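Local coordinates for long form salivary protein D7L1 (Culex quinquefasciatus, PDB 6V4C) that binds and sequesters adenine nucleotides, ADP and ATP most tightly, so blocking platelet aggregation and helping female mosquitoes to blood-feed on vertebrates, at residues K17-H22 and A46-C51. Residues are numbered along the deposited sequence; the frame is centred on the assembly and turned at random.
Sequences KCMEDH and ACYVKC. With EDO (1,2-ethanediol), chain J.
C18 and C51 are joined by a disulfide, SG to SG 2.0 Å, with a near-perpendicular chi3 of -85°. It ties two roughly antiparallel helical segments whose axes stay 9.2 Å apart, wide enough for aromatic rings to enter beside the sulfurs. Y48 is the larger of these, long enough to reach across to segment 17-22. Its CG lies anti to the backbone N (chi1 163°), which brings the ring back toward that segment although the bond to CB sets off to one side. Followed outward, CB lies 4.1 Å from H22 ND1, a loose contact; CD1 turns the ring edge to the backbone carbonyl of C18, 3.9 Å from C18 C; CE1 meets C18 CB at 3.8 Å and, more tightly, M19 CG at 3.4 Å. At the tip, OH also rests on M19 CG and is buried with no hydrogen-bond partner in the model. The unbranched, flexible methionine suits its oblique approach to the ring. H22 packs next to Y48: its CE1 is 3.1 Å from C47 O and 3.5 Å from C51 CB, which lies at the ring edge, while C47 CB lies over one face. The flat imidazole suits this place beside the disulfide; ND1 is near C47 O, but the angle is too poor for a hydrogen bond. Interhelical disulfides are characteristic of the all-helical odorant-binding protein fold, and this one pins helix 8-22 to helix 45-55. Helix 27-34 packs against the pair, W33 stacking on Y48 and touching M19 and H22, while C47 is linked by its own disulfide to C104 of helix 104-117.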
ATOM      1  N   LYS A  17      -5.744  -0.922   1.095  1.00 43.60           N
ATOM      2  CA  LYS A  17      -5.887  -0.546   2.500  1.00 47.77           C
ATOM      3  C   LYS A  17      -7.306  -0.081   2.809  1.00 49.05           C
ATOM      4  O   LYS A  17      -7.871  -0.437   3.851  1.00 52.57           O
ATOM      5  CB  LYS A  17      -4.874   0.541   2.854  1.00 46.79           C
ATOM      6  CG  LYS A  17      -4.898   0.961   4.305  1.00 50.97           C
ATOM      7  CD  LYS A  17      -3.970   2.138   4.538  1.00 51.87           C
ATOM      8  CE  LYS A  17      -4.140   2.703   5.939  1.00 59.09           C
ATOM      9  NZ  LYS A  17      -3.189   3.818   6.195  1.00 59.81           N
ATOM     10  N   CYS A  18      -7.898   0.717   1.917  1.00 54.09           N
ATOM     11  CA  CYS A  18      -9.281   1.139   2.118  1.00 58.02           C
ATOM     12  C   CYS A  18     -10.233  -0.046   2.055  1.00 55.73           C
ATOM     13  O   CYS A  18     -11.172  -0.139   2.854  1.00 58.50           O
ATOM     14  CB  CYS A  18      -9.678   2.191   1.083  1.00 57.14           C
ATOM     15  SG  CYS A  18      -9.012   3.839   1.376  1.00 61.74           S
ATOM     16  N   MET A  19     -10.005  -0.966   1.113  1.00 58.33           N
ATOM     17  CA  MET A  19     -10.870  -2.135   0.998  1.00 60.59           C
ATOM     18  C   MET A  19     -10.801  -2.998   2.250  1.00 62.08           C
ATOM     19  O   MET A  19     -11.829  -3.480   2.737  1.00 64.87           O
ATOM     20  CB  MET A  19     -10.494  -2.949  -0.240  1.00 59.46           C
ATOM     21  CG  MET A  19     -10.668  -2.214  -1.560  1.00 60.20           C
ATOM     22  SD  MET A  19     -10.510  -3.333  -2.961  1.00 58.20           S
ATOM     23  CE  MET A  19     -11.702  -4.572  -2.468  1.00 64.65           C
ATOM     24  N   GLU A  20      -9.596  -3.199   2.790  1.00 52.80           N
ATOM     25  CA  GLU A  20      -9.456  -3.987   4.011  1.00 54.03           C
ATOM     26  C   GLU A  20     -10.156  -3.318   5.187  1.00 55.91           C
ATOM     27  O   GLU A  20     -10.763  -3.992   6.025  1.00 57.40           O
ATOM     28  CB  GLU A  20      -7.976  -4.201   4.334  1.00 53.48           C
ATOM     29  CG  GLU A  20      -7.256  -5.154   3.396  1.00 55.11           C
ATOM     30  CD  GLU A  20      -5.813  -5.381   3.805  1.00 55.83           C
ATOM     31  OE1 GLU A  20      -5.065  -6.022   3.038  1.00 53.89           O
ATOM     32  OE2 GLU A  20      -5.425  -4.914   4.897  1.00 55.41           O
ATOM     33  N   ASP A  21     -10.081  -1.988   5.266  1.00 55.33           N
ATOM     34  CA  ASP A  21     -10.634  -1.281   6.415  1.00 60.32           C
ATOM     35  C   ASP A  21     -12.157  -1.211   6.395  1.00 64.15           C
ATOM     36  O   ASP A  21     -12.760  -0.929   7.437  1.00 67.44           O
ATOM     37  CB  ASP A  21     -10.054   0.133   6.497  1.00 60.53           C
ATOM     38  CG  ASP A  21      -8.624   0.153   7.007  1.00 58.55           C
ATOM     39  OD1 ASP A  21      -8.118  -0.912   7.420  1.00 57.45           O
ATOM     40  OD2 ASP A  21      -8.005   1.239   6.991  1.00 59.70           O
ATOM     41  N   HIS A  22     -12.795  -1.465   5.251  1.00 76.11           N
ATOM     42  CA  HIS A  22     -14.224  -1.210   5.109  1.00 78.49           C
ATOM     43  C   HIS A  22     -15.053  -2.373   4.578  1.00 81.40           C
ATOM     44  O   HIS A  22     -16.283  -2.318   4.701  1.00 85.30           O
ATOM     45  CB  HIS A  22     -14.471   0.019   4.219  1.00 80.39           C
ATOM     46  CG  HIS A  22     -14.125   1.320   4.876  1.00 83.84           C
ATOM     47  ND1 HIS A  22     -13.563   2.375   4.189  1.00 82.81           N
ATOM     48  CD2 HIS A  22     -14.268   1.739   6.156  1.00 83.49           C
ATOM     49  CE1 HIS A  22     -13.370   3.386   5.019  1.00 83.11           C
ATOM     50  NE2 HIS A  22     -13.791   3.026   6.217  1.00 84.75           N
ATOM     51  N   ALA A  46     -20.444   3.559   0.891  1.00 77.35           N
ATOM     52  CA  ALA A  46     -20.387   5.010   1.052  1.00 78.40           C
ATOM     53  C   ALA A  46     -19.073   5.449   1.692  1.00 74.14           C
ATOM     54  O   ALA A  46     -18.363   6.304   1.150  1.00 71.84           O
ATOM     55  CB  ALA A  46     -21.585   5.495   1.869  1.00 83.58           C
ATOM     56  N   CYS A  47     -18.730   4.875   2.845  1.00 74.26           N
ATOM     57  CA  CYS A  47     -17.506   5.272   3.530  1.00 76.89           C
ATOM     58  C   CYS A  47     -16.251   4.678   2.902  1.00 70.66           C
ATOM     59  O   CYS A  47     -15.147   5.150   3.195  1.00 67.76           O
ATOM     60  CB  CYS A  47     -17.576   4.933   5.021  1.00 79.66           C
ATOM     61  SG  CYS A  47     -18.785   5.909   5.960  1.00 90.59           S
ATOM     62  N   TYR A  48     -16.389   3.656   2.057  1.00 74.21           N
ATOM     63  CA  TYR A  48     -15.235   3.170   1.307  1.00 68.67           C
ATOM     64  C   TYR A  48     -14.794   4.195   0.271  1.00 68.78           C
ATOM     65  O   TYR A  48     -13.594   4.449   0.104  1.00 63.75           O
ATOM     66  CB  TYR A  48     -15.553   1.835   0.632  1.00 69.52           C
ATOM     67  CG  TYR A  48     -14.564   1.487  -0.460  1.00 65.44           C
ATOM     68  CD1 TYR A  48     -13.281   1.060  -0.147  1.00 61.24           C
ATOM     69  CD2 TYR A  48     -14.908   1.602  -1.802  1.00 65.44           C
ATOM     70  CE1 TYR A  48     -12.368   0.750  -1.136  1.00 58.93           C
ATOM     71  CE2 TYR A  48     -13.999   1.293  -2.801  1.00 65.09           C
ATOM     72  CZ  TYR A  48     -12.731   0.867  -2.460  1.00 61.60           C
ATOM     73  OH  TYR A  48     -11.821   0.556  -3.443  1.00 58.14           O
ATOM     74  N   VAL A  49     -15.755   4.787  -0.442  1.00 67.38           N
ATOM     75  CA  VAL A  49     -15.427   5.801  -1.438  1.00 67.00           C
ATOM     76  C   VAL A  49     -14.745   6.993  -0.784  1.00 67.70           C
ATOM     77  O   VAL A  49     -13.796   7.565  -1.336  1.00 66.94           O
ATOM     78  CB  VAL A  49     -16.690   6.209  -2.220  1.00 71.75           C
ATOM     79  CG1 VAL A  49     -16.384   7.355  -3.167  1.00 70.58           C
ATOM     80  CG2 VAL A  49     -17.242   5.014  -2.981  1.00 70.87           C
ATOM     81  N   LYS A  50     -15.210   7.383   0.407  1.00 71.90           N
ATOM     82  CA  LYS A  50     -14.583   8.487   1.127  1.00 73.71           C
ATOM     83  C   LYS A  50     -13.121   8.180   1.428  1.00 67.60           C
ATOM     84  O   LYS A  50     -12.238   9.013   1.194  1.00 67.54           O
ATOM     85  CB  LYS A  50     -15.350   8.774   2.419  1.00 79.33           C
ATOM     86  CG  LYS A  50     -14.698   9.829   3.297  1.00 80.61           C
ATOM     87  CD  LYS A  50     -15.432   9.989   4.616  1.00 88.63           C
ATOM     88  CE  LYS A  50     -14.741  11.010   5.505  1.00 93.70           C
ATOM     89  NZ  LYS A  50     -15.440  11.167   6.812  1.00 98.79           N
ATOM     90  N   CYS A  51     -12.852   6.985   1.957  1.00 69.51           N
ATOM     91  CA  CYS A  51     -11.474   6.551   2.165  1.00 68.58           C
ATOM     92  C   CYS A  51     -10.677   6.627   0.871  1.00 66.43           C
ATOM     93  O   CYS A  51      -9.551   7.140   0.850  1.00 64.92           O
ATOM     94  CB  CYS A  51     -11.473   5.118   2.702  1.00 65.57           C
ATOM     95  SG  CYS A  51      -9.848   4.424   3.142  1.00 65.22           S
TER
HETATM   96  C1  EDO J 309      -0.832   1.318   5.865  0.70 51.56           C
HETATM   97  O1  EDO J 309      -0.018   0.171   6.102  0.70 49.91           O
HETATM   98  C2  EDO J 309      -0.052   2.595   6.163  0.70 49.43           C
HETATM   99  O2  EDO J 309      -0.238   3.568   5.126  0.70 52.11           O